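Local coordinates for protein response regulator (Caulobacter vibrioides, PDB 3N0R) that probably releases a stress-response sigma factor by mimicking it and sequestering its anti-sigma factor, under control of a phosphorylatable receiver domain, at residues 115-123 / 144-155; 80-88 / 98-109. The protein carries 1 engineered substitution. All coordinates share one frame; numbering follows the deposited sequence. Where two conformers were deposited one is given.

Overall arrangement
The two contacts lie in the helical, sigma-like half of the chain, and follow each other in sequence: contact 2 (80-88 with 98-109) closes before contact 1 (115-123 with 144-155) opens. Helices 104-112 and 115-125, one from each contact, are consecutive. The centres are about 18 Å apart, yet they meet directly where Gln-118 packs on His-81 and Leu-85, and Leu-122 on His-81. Contact 2 joins the end of helix 72-84 to the linker leading into helix 104-112. Contact 1 crosses helices 115-125 and 141-156 beside helix 264-277 of the receiver domain, consistent with a closed arrangement in which the receiver covers part of the sigma-like region.

Contact 1: residues 115-123 / 144-155; sequences RSRQAFLLT and VERLIGDAQAEI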
loop_
_atom_site.group_PDB
_atom_site.type_symbol
_atom_site.label_atom_id
_atom_site.label_comp_id
_atom_site.label_asym_id
_atom_site.label_seq_id
_atom_site.Cartn_x
_atom_site.Cartn_y
_atom_site.Cartn_z
ATOM N N ARG A 115 -0.461 13.976 6.195
ATOM C CA ARG A 115 -1.042 14.354 4.913
ATOM C C ARG A 115 -0.053 14.226 3.755
ATOM O O ARG A 115 -0.440 13.864 2.651
ATOM C CB ARG A 115 -1.694 15.744 4.980
ATOM C CG ARG A 115 -3.088 15.671 5.617
ATOM C CD ARG A 115 -3.717 16.998 5.928
ATOM N NE ARG A 115 -3.999 17.821 4.756
ATOM C CZ ARG A 115 -5.070 17.727 3.966
ATOM N NH1 ARG A 115 -5.999 16.779 4.134
ATOM N NH2 ARG A 115 -5.198 18.593 2.976
ATOM N N SER A 116 1.226 14.493 3.999
ATOM C CA SER A 116 2.217 14.333 2.935
ATOM C C SER A 116 2.238 12.896 2.418
ATOM O O SER A 116 2.294 12.654 1.210
ATOM C CB SER A 116 3.605 14.728 3.432
ATOM O OG SER A 116 3.930 14.007 4.607
ATOM N N ARG A 117 2.195 11.941 3.338
ATOM C CA ARG A 117 2.247 10.538 2.951
ATOM C C ARG A 117 0.960 10.090 2.258
ATOM O O ARG A 117 1.001 9.304 1.308
ATOM C CB ARG A 117 2.536 9.655 4.160
ATOM C CG ARG A 117 2.953 8.254 3.794
ATOM C CD ARG A 117 4.244 8.209 2.966
ATOM N NE ARG A 117 5.370 8.870 3.622
ATOM C CZ ARG A 117 6.422 8.244 4.154
ATOM N NH1 ARG A 117 6.520 6.918 4.116
ATOM N NH2 ARG A 117 7.392 8.955 4.716
ATOM N N GLN A 118 -0.175 10.620 2.704
ATOM C CA GLN A 118 -1.434 10.371 2.022
ATOM C C GLN A 118 -1.347 10.848 0.572
ATOM O O GLN A 118 -1.710 10.119 -0.339
ATOM C CB GLN A 118 -2.572 11.097 2.736
ATOM C CG GLN A 118 -2.805 10.639 4.158
ATOM C CD GLN A 118 -3.661 11.620 4.919
ATOM O OE1 GLN A 118 -4.556 12.238 4.348
ATOM N NE2 GLN A 118 -3.386 11.785 6.208
ATOM N N ALA A 119 -0.875 12.073 0.364
ATOM C CA ALA A 119 -0.794 12.635 -0.983
ATOM C C ALA A 119 0.102 11.776 -1.879
ATOM O O ALA A 119 -0.218 11.501 -3.040
ATOM C CB ALA A 119 -0.289 14.068 -0.944
ATOM N N PHE A 120 1.229 11.342 -1.330
ATOM C CA PHE A 120 2.134 10.501 -2.075
ATOM C C PHE A 120 1.513 9.148 -2.415
ATOM O O PHE A 120 1.599 8.688 -3.550
ATOM C CB PHE A 120 3.431 10.300 -1.296
ATOM C CG PHE A 120 4.434 9.497 -2.039
ATOM C CD1 PHE A 120 5.231 10.086 -3.014
ATOM C CD2 PHE A 120 4.561 8.139 -1.803
ATOM C CE1 PHE A 120 6.139 9.338 -3.728
ATOM C CE2 PHE A 120 5.470 7.389 -2.518
ATOM C CZ PHE A 120 6.258 7.993 -3.477
ATOM N N LEU A 121 0.874 8.502 -1.448
ATOM C CA LEU A 121 0.255 7.219 -1.762
ATOM C C LEU A 121 -0.920 7.347 -2.742
ATOM O O LEU A 121 -1.093 6.495 -3.622
ATOM C CB LEU A 121 -0.179 6.476 -0.503
ATOM C CG LEU A 121 0.958 6.029 0.420
ATOM C CD1 LEU A 121 0.378 5.209 1.566
ATOM C CD2 LEU A 121 2.030 5.232 -0.319
ATOM N N LEU A 122 -1.722 8.401 -2.610
ATOM C CA LEU A 122 -2.858 8.578 -3.512
ATOM C C LEU A 122 -2.392 8.666 -4.963
ATOM O O LEU A 122 -3.046 8.147 -5.862
ATOM C CB LEU A 122 -3.647 9.840 -3.136
ATOM C CG LEU A 122 -4.496 9.722 -1.867
ATOM C CD1 LEU A 122 -5.008 11.081 -1.434
ATOM C CD2 LEU A 122 -5.653 8.732 -2.043
ATOM N N THR A 123 -1.267 9.335 -5.186
ATOM C CA THR A 123 -0.749 9.518 -6.535
ATOM C C THR A 123 0.122 8.343 -6.983
ATOM O O THR A 123 -0.178 7.690 -7.988
ATOM C CB THR A 123 -0.023 10.875 -6.686
ATOM O OG1 THR A 123 0.990 11.010 -5.682
ATOM C CG2 THR A 123 -1.027 12.034 -6.582
ATOM N N VAL A 144 -1.134 20.055 -2.768
ATOM C CA VAL A 144 -0.884 18.649 -3.022
ATOM C C VAL A 144 0.538 18.442 -3.572
ATOM O O VAL A 144 1.219 17.489 -3.189
ATOM C CB VAL A 144 -1.971 18.011 -3.909
ATOM C CG1 VAL A 144 -1.743 18.336 -5.373
ATOM C CG2 VAL A 144 -2.006 16.517 -3.681
ATOM N N GLU A 145 0.998 19.340 -4.435
ATOM C CA GLU A 145 2.356 19.236 -4.959
ATOM C C GLU A 145 3.398 19.372 -3.847
ATOM O O GLU A 145 4.394 18.645 -3.821
ATOM C CB GLU A 145 2.603 20.273 -6.056
ATOM C CG GLU A 145 1.735 20.070 -7.294
ATOM C CD GLU A 145 2.122 18.842 -8.103
ATOM O OE1 GLU A 145 2.885 18.990 -9.083
ATOM O OE2 GLU A 145 1.659 17.732 -7.772
ATOM N N ARG A 146 3.163 20.286 -2.908
ATOM C CA ARG A 146 4.074 20.462 -1.774
ATOM C C ARG A 146 4.116 19.193 -0.924
ATOM O O ARG A 146 5.183 18.726 -0.536
ATOM C CB ARG A 146 3.622 21.641 -0.905
ATOM C CG ARG A 146 4.592 22.011 0.208
ATOM C CD ARG A 146 3.992 23.018 1.194
ATOM N NE ARG A 146 2.940 22.418 2.013
ATOM C CZ ARG A 146 3.168 21.625 3.056
ATOM N NH1 ARG A 146 4.412 21.340 3.417
ATOM N NH2 ARG A 146 2.153 21.117 3.743
ATOM N N LEU A 147 2.936 18.639 -0.651
ATOM C CA LEU A 147 2.818 17.428 0.152
ATOM C C LEU A 147 3.541 16.260 -0.508
ATOM O O LEU A 147 4.295 15.543 0.148
ATOM C CB LEU A 147 1.342 17.090 0.377
ATOM C CG LEU A 147 0.556 18.022 1.303
ATOM C CD1 LEU A 147 -0.929 17.699 1.240
ATOM C CD2 LEU A 147 1.072 17.953 2.742
ATOM N N ILE A 148 3.318 16.073 -1.805
ATOM C CA ILE A 148 3.974 14.988 -2.528
ATOM C C ILE A 148 5.497 15.143 -2.476
ATOM O O ILE A 148 6.216 14.174 -2.245
ATOM C CB ILE A 148 3.500 14.928 -3.998
ATOM C CG1 ILE A 148 2.026 14.501 -4.075
ATOM C CG2 ILE A 148 4.372 13.972 -4.809
ATOM C CD1 ILE A 148 1.408 14.709 -5.459
ATOM N N GLY A 149 5.983 16.361 -2.682
ATOM C CA GLY A 149 7.409 16.624 -2.642
ATOM C C GLY A 149 8.021 16.290 -1.293
ATOM O O GLY A 149 9.129 15.739 -1.214
ATOM N N ASP A 150 7.310 16.623 -0.218
ATOM C CA ASP A 150 7.795 16.298 1.126
ATOM C C ASP A 150 7.936 14.791 1.308
ATOM O O ASP A 150 8.959 14.299 1.797
ATOM C CB ASP A 150 6.860 16.854 2.212
ATOM C CG ASP A 150 7.052 18.336 2.461
ATOM O OD1 ASP A 150 7.969 18.940 1.866
ATOM O OD2 ASP A 150 6.284 18.895 3.275
ATOM N N ALA A 151 6.894 14.057 0.931
ATOM C CA ALA A 151 6.913 12.613 1.087
ATOM C C ALA A 151 7.989 11.983 0.217
ATOM O O ALA A 151 8.667 11.049 0.643
ATOM C CB ALA A 151 5.550 12.033 0.762
ATOM N N GLN A 152 8.149 12.487 -1.005
ATOM C CA GLN A 152 9.135 11.920 -1.914
ATOM C C GLN A 152 10.540 12.019 -1.323
ATOM O O GLN A 152 11.334 11.079 -1.409
ATOM C CB GLN A 152 9.067 12.620 -3.269
ATOM C CG GLN A 152 9.938 11.989 -4.338
ATOM C CD GLN A 152 9.726 12.630 -5.694
ATOM O OE1 GLN A 152 8.809 13.436 -5.877
ATOM N NE2 GLN A 152 10.572 12.275 -6.652
ATOM N N ALA A 153 10.844 13.157 -0.714
ATOM C CA ALA A 153 12.139 13.345 -0.081
ATOM C C ALA A 153 12.332 12.359 1.069
ATOM O O ALA A 153 13.413 11.788 1.221
ATOM C CB ALA A 153 12.304 14.780 0.400
ATOM N N GLU A 154 11.292 12.162 1.884
ATOM C CA GLU A 154 11.365 11.219 3.009
ATOM C C GLU A 154 11.594 9.791 2.535
ATOM O O GLU A 154 12.388 9.041 3.116
ATOM C CB GLU A 154 10.089 11.289 3.857
ATOM C CG GLU A 154 9.981 12.579 4.619
ATOM C CD GLU A 154 8.638 12.788 5.278
ATOM O OE1 GLU A 154 7.814 11.851 5.309
ATOM O OE2 GLU A 154 8.401 13.915 5.762
ATOM N N ILE A 155 10.865 9.396 1.502
ATOM C CA ILE A 155 11.001 8.055 0.971
ATOM C C ILE A 155 12.375 7.862 0.321
ATOM O O ILE A 155 13.048 6.859 0.561
ATOM C CB ILE A 155 9.837 7.728 0.029
ATOM C CG1 ILE A 155 8.546 7.657 0.854
ATOM C CG2 ILE A 155 10.104 6.421 -0.714
ATOM C CD1 ILE A 155 7.292 7.659 0.051
HETATM O O HOH W 1 5.378 11.673 4.219
HETATM O O HOH W 2 6.017 15.012 5.950
#
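The guanidinium of Arg-117 carries Ile-155 on one face, with CG1 3.9 Å above the plane and over its centre, while Glu-154 OE1 and a water lie at its edge in plane. Arg-117 NH2 donates to Glu-154 OE1 at 3.0 Å (157°) in a salt bridge that uses the carboxylate's anti lone pair, with the two flat groups turned 53° apart. Bends at chi2 and chi3 fold the arginine back toward helix 144-155 although its CB points away. Ala-151 CB meets Phe-120 CB at 3.4 Å. The bridging water accepts from Arg-117 NE, donates to Glu-154 OE1 and bonds Ser-116 OG; a second water links that hydroxyl to Glu-154 OE2, so both carboxylate oxygens are held.

Phe-120 is a knob in the hole formed by Ile-148, Ala-151, Gln-152 and Ile-155, where two helices cross at -92° with their axes 7.4 Å apart. This nearly perpendicular packing belongs to the sigma-like domain, in which helices 130-137 and 141-156 probably correspond to the helix-turn-helix of a sigma factor. Small residues permit the closeness: Ala-151 CB sits 3.3 Å from Ser-116 O, and Ala-119 CB 3.7 Å from Leu-147 CB. Farther along, Thr-123 and Ile-148 reach tip to tip, OG1 to CD1 3.7 Å. Helix 264-277 of the receiver closes over the arginine, whose NH1 bonds Gln-273 and which makes a cation-pi contact with Phe-276; its Lys-268 and Ala-269 touch Phe-120.

Contact 2: residues 80-88 / 98-109; sequences FHAIWLSSG and GLHAGDDAAQRL
Gly-98 and Leu-99 dock by their backbones onto the last turn of helix 72-84: Gly-98 N donates to Ala-82 O (3.1 Å), and Leu-99 N to Ile-83 O (2.8 Å) in a nearly straight bond (169°). With no side chain to intervene, Gly-98 CA also comes within 3.4 Å of Ile-83 O. Leu-99 CG stands anti to the carbonyl carbon (chi1 -71°), which carries CD1 to the edge of the Trp-84 ring, 3.6 Å from CE3, and Leu-109 CD1 lies 3.5 Å from Trp-84 O. Ser-87 points at the linker and brings OG to 3.3 Å from Ala-106 CB.

A second layer fixes these pieces. One water accepts from Ser-86 N and also reaches Ala-82 O and Leu-99 O; another accepts from both Gly-88 N and Ala-101 N. Asp-103 OD2 takes the amide of His-100 from above its carboxylate plane and braces the type I turn 100-103 that leads into helix 104-112. On the helix 72-84 side, Ser-86 OG donates to His-81 O, which Leu-85 N reaches from the opposite face.

Beyond, Trp-84 stacks on Tyr-51 of helix 45-60 and donates NE1 to its carbonyl, Leu-85 and Leu-109 rest on helix 31-42, and His-81 touches helices 115-125 and 130-137.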
loop_
_atom_site.group_PDB
_atom_site.type_symbol
_atom_site.label_atom_id
_atom_site.label_comp_id
_atom_site.label_asym_id
_atom_site.label_seq_id
_atom_site.Cartn_x
_atom_site.Cartn_y
_atom_site.Cartn_z
ATOM N N PHE A 80 -13.734 8.243 2.725
ATOM C CA PHE A 80 -12.782 7.565 3.600
ATOM C C PHE A 80 -11.942 8.585 4.380
ATOM O O PHE A 80 -11.738 8.452 5.582
ATOM C CB PHE A 80 -11.880 6.665 2.756
ATOM C CG PHE A 80 -10.892 5.864 3.560
ATOM C CD1 PHE A 80 -9.665 6.412 3.918
ATOM C CD2 PHE A 80 -11.187 4.569 3.973
ATOM C CE1 PHE A 80 -8.750 5.682 4.653
ATOM C CE2 PHE A 80 -10.269 3.825 4.702
ATOM C CZ PHE A 80 -9.061 4.381 5.058
ATOM N N HIS A 81 -11.480 9.625 3.687
ATOM C CA HIS A 81 -10.691 10.670 4.329
ATOM C C HIS A 81 -11.483 11.505 5.331
ATOM O O HIS A 81 -10.950 11.910 6.362
ATOM C CB HIS A 81 -10.045 11.555 3.269
ATOM C CG HIS A 81 -8.762 11.004 2.745
ATOM N ND1 HIS A 81 -7.562 11.646 2.953
ATOM C CD2 HIS A 81 -8.473 9.867 2.066
ATOM C CE1 HIS A 81 -6.585 10.936 2.420
ATOM N NE2 HIS A 81 -7.102 9.841 1.891
ATOM N N ALA A 82 -12.747 11.783 5.029
ATOM C CA ALA A 82 -13.610 12.506 5.971
ATOM C C ALA A 82 -13.774 11.722 7.275
ATOM O O ALA A 82 -13.742 12.293 8.371
ATOM C CB ALA A 82 -14.980 12.786 5.341
ATOM N N ILE A 83 -13.962 10.410 7.153
ATOM C CA ILE A 83 -14.164 9.571 8.324
ATOM C C ILE A 83 -12.883 9.412 9.141
ATOM O O ILE A 83 -12.915 9.571 10.359
ATOM C CB ILE A 83 -14.724 8.182 7.945
ATOM C CG1 ILE A 83 -16.121 8.327 7.330
ATOM C CG2 ILE A 83 -14.766 7.269 9.157
ATOM C CD1 ILE A 83 -16.653 7.056 6.669
ATOM N N TRP A 84 -11.764 9.122 8.469
ATOM C CA TRP A 84 -10.565 8.650 9.160
ATOM C C TRP A 84 -9.400 9.624 9.252
ATOM O O TRP A 84 -8.577 9.490 10.158
ATOM C CB TRP A 84 -10.068 7.334 8.532
ATOM C CG TRP A 84 -11.050 6.213 8.662
ATOM C CD1 TRP A 84 -11.814 5.662 7.668
ATOM C CD2 TRP A 84 -11.392 5.524 9.866
ATOM N NE1 TRP A 84 -12.617 4.676 8.192
ATOM C CE2 TRP A 84 -12.375 4.573 9.541
ATOM C CE3 TRP A 84 -10.961 5.628 11.193
ATOM C CZ2 TRP A 84 -12.934 3.721 10.499
ATOM C CZ3 TRP A 84 -11.520 4.789 12.143
ATOM C CH2 TRP A 84 -12.495 3.848 11.794
ATOM N N LEU A 85 -9.317 10.577 8.324
ATOM C CA LEU A 85 -8.061 11.300 8.117
ATOM C C LEU A 85 -8.229 12.819 8.117
ATOM O O LEU A 85 -7.409 13.544 7.543
ATOM C CB LEU A 85 -7.397 10.841 6.811
ATOM C CG LEU A 85 -6.967 9.376 6.783
ATOM C CD1 LEU A 85 -6.573 8.962 5.366
ATOM C CD2 LEU A 85 -5.817 9.136 7.763
ATOM N N SER A 86 -9.256 13.319 8.786
ATOM C CA SER A 86 -9.508 14.755 8.767
ATOM C C SER A 86 -9.222 15.450 10.091
ATOM O O SER A 86 -9.504 16.635 10.235
ATOM C CB SER A 86 -10.933 15.027 8.289
ATOM O OG SER A 86 -11.059 14.651 6.929
ATOM N N SER A 87 -8.652 14.732 11.056
ATOM C CA SER A 87 -8.335 15.354 12.335
ATOM C C SER A 87 -7.422 16.556 12.137
ATOM O O SER A 87 -6.436 16.481 11.404
ATOM C CB SER A 87 -7.707 14.343 13.290
ATOM O OG SER A 87 -8.665 13.367 13.640
ATOM N N GLY A 88 -7.751 17.663 12.797
ATOM C CA GLY A 88 -6.997 18.893 12.630
ATOM C C GLY A 88 -7.544 19.761 11.509
ATOM O O GLY A 88 -6.963 20.796 11.172
ATOM N N GLY A 98 -15.351 12.252 10.974
ATOM C CA GLY A 98 -15.475 11.146 11.912
ATOM C C GLY A 98 -14.487 11.287 13.062
ATOM O O GLY A 98 -14.825 11.839 14.114
ATOM N N LEU A 99 -13.263 10.797 12.879
ATOM C CA LEU A 99 -12.227 10.974 13.887
ATOM C C LEU A 99 -11.899 12.442 14.109
ATOM O O LEU A 99 -11.917 13.245 13.162
ATOM C CB LEU A 99 -10.936 10.249 13.490
ATOM C CG LEU A 99 -10.897 8.720 13.521
ATOM C CD1 LEU A 99 -9.491 8.224 13.275
ATOM C CD2 LEU A 99 -11.464 8.132 14.811
ATOM N N HIS A 100 -11.587 12.776 15.358
ATOM C CA HIS A 100 -11.059 14.084 15.717
ATOM C C HIS A 100 -9.747 13.884 16.451
ATOM O O HIS A 100 -9.439 12.762 16.862
ATOM C CB HIS A 100 -12.074 14.864 16.561
ATOM C CG HIS A 100 -13.302 15.218 15.792
ATOM N ND1 HIS A 100 -14.252 14.281 15.446
ATOM C CD2 HIS A 100 -13.693 16.379 15.217
ATOM C CE1 HIS A 100 -15.197 14.858 14.726
ATOM N NE2 HIS A 100 -14.879 16.129 14.566
ATOM N N ALA A 101 -8.984 14.964 16.609
ATOM C CA ALA A 101 -7.588 14.878 17.038
ATOM C C ALA A 101 -7.401 14.160 18.375
ATOM O O ALA A 101 -6.373 13.523 18.601
ATOM C CB ALA A 101 -6.965 16.270 17.090
ATOM N N GLY A 102 -8.385 14.267 19.261
ATOM C CA GLY A 102 -8.281 13.659 20.574
ATOM C C GLY A 102 -8.429 12.148 20.595
ATOM O O GLY A 102 -8.103 11.507 21.595
ATOM N N ASP A 103 -8.928 11.562 19.512
ATOM C CA ASP A 103 -9.136 10.119 19.493
ATOM C C ASP A 103 -7.807 9.367 19.399
ATOM O O ASP A 103 -6.885 9.812 18.719
ATOM C CB ASP A 103 -10.029 9.730 18.308
ATOM C CG ASP A 103 -11.413 10.360 18.382
ATOM O OD1 ASP A 103 -11.944 10.528 19.505
ATOM O OD2 ASP A 103 -11.979 10.654 17.312
ATOM N N ASP A 104 -7.711 8.220 20.064
ATOM C CA ASP A 104 -6.480 7.435 20.028
ATOM C C ASP A 104 -6.040 7.117 18.600
ATOM O O ASP A 104 -4.869 7.282 18.249
ATOM C CB ASP A 104 -6.637 6.134 20.820
ATOM C CG ASP A 104 -6.730 6.366 22.320
ATOM O OD1 ASP A 104 -6.268 7.425 22.801
ATOM O OD2 ASP A 104 -7.258 5.478 23.022
ATOM N N ALA A 105 -6.982 6.669 17.773
ATOM C CA ALA A 105 -6.644 6.312 16.404
ATOM C C ALA A 105 -6.139 7.526 15.632
ATOM O O ALA A 105 -5.248 7.403 14.797
ATOM C CB ALA A 105 -7.836 5.678 15.689
ATOM N N ALA A 106 -6.715 8.694 15.903
ATOM C CA ALA A 106 -6.304 9.908 15.205
ATOM C C ALA A 106 -4.876 10.301 15.581
ATOM O O ALA A 106 -4.095 10.728 14.729
ATOM C CB ALA A 106 -7.263 11.037 15.503
ATOM N N GLN A 107 -4.533 10.150 16.856
ATOM C CA GLN A 107 -3.186 10.446 17.313
ATOM C C GLN A 107 -2.157 9.542 16.634
ATOM O O GLN A 107 -1.085 9.999 16.216
ATOM C CB GLN A 107 -3.107 10.303 18.831
ATOM C CG GLN A 107 -4.020 11.262 19.579
ATOM C CD GLN A 107 -3.909 11.108 21.076
ATOM O OE1 GLN A 107 -2.822 11.215 21.645
ATOM N NE2 GLN A 107 -5.035 10.850 21.729
ATOM N N ARG A 108 -2.480 8.256 16.515
ATOM C CA ARG A 108 -1.578 7.342 15.818
ATOM C C ARG A 108 -1.457 7.711 14.347
ATOM O O ARG A 108 -0.353 7.748 13.798
ATOM C CB ARG A 108 -2.015 5.882 15.943
ATOM C CG ARG A 108 -1.243 4.974 14.977
ATOM C CD ARG A 108 -1.042 3.552 15.487
ATOM N NE ARG A 108 -0.252 2.748 14.550
ATOM C CZ ARG A 108 1.055 2.518 14.662
ATOM N NH1 ARG A 108 1.741 3.025 15.679
ATOM N NH2 ARG A 108 1.683 1.772 13.754
ATOM N N LEU A 109 -2.591 7.980 13.707
ATOM C CA LEU A 109 -2.571 8.314 12.287
ATOM C C LEU A 109 -1.806 9.600 11.997
ATOM O O LEU A 109 -1.169 9.724 10.955
ATOM C CB LEU A 109 -3.988 8.376 11.722
ATOM C CG LEU A 109 -4.683 7.020 11.582
ATOM C CD1 LEU A 109 -6.192 7.194 11.418
ATOM C CD2 LEU A 109 -4.113 6.200 10.424
HETATM O O HOH W 3 -11.393 12.400 10.426
HETATM O O HOH W 4 -9.872 17.134 14.966
#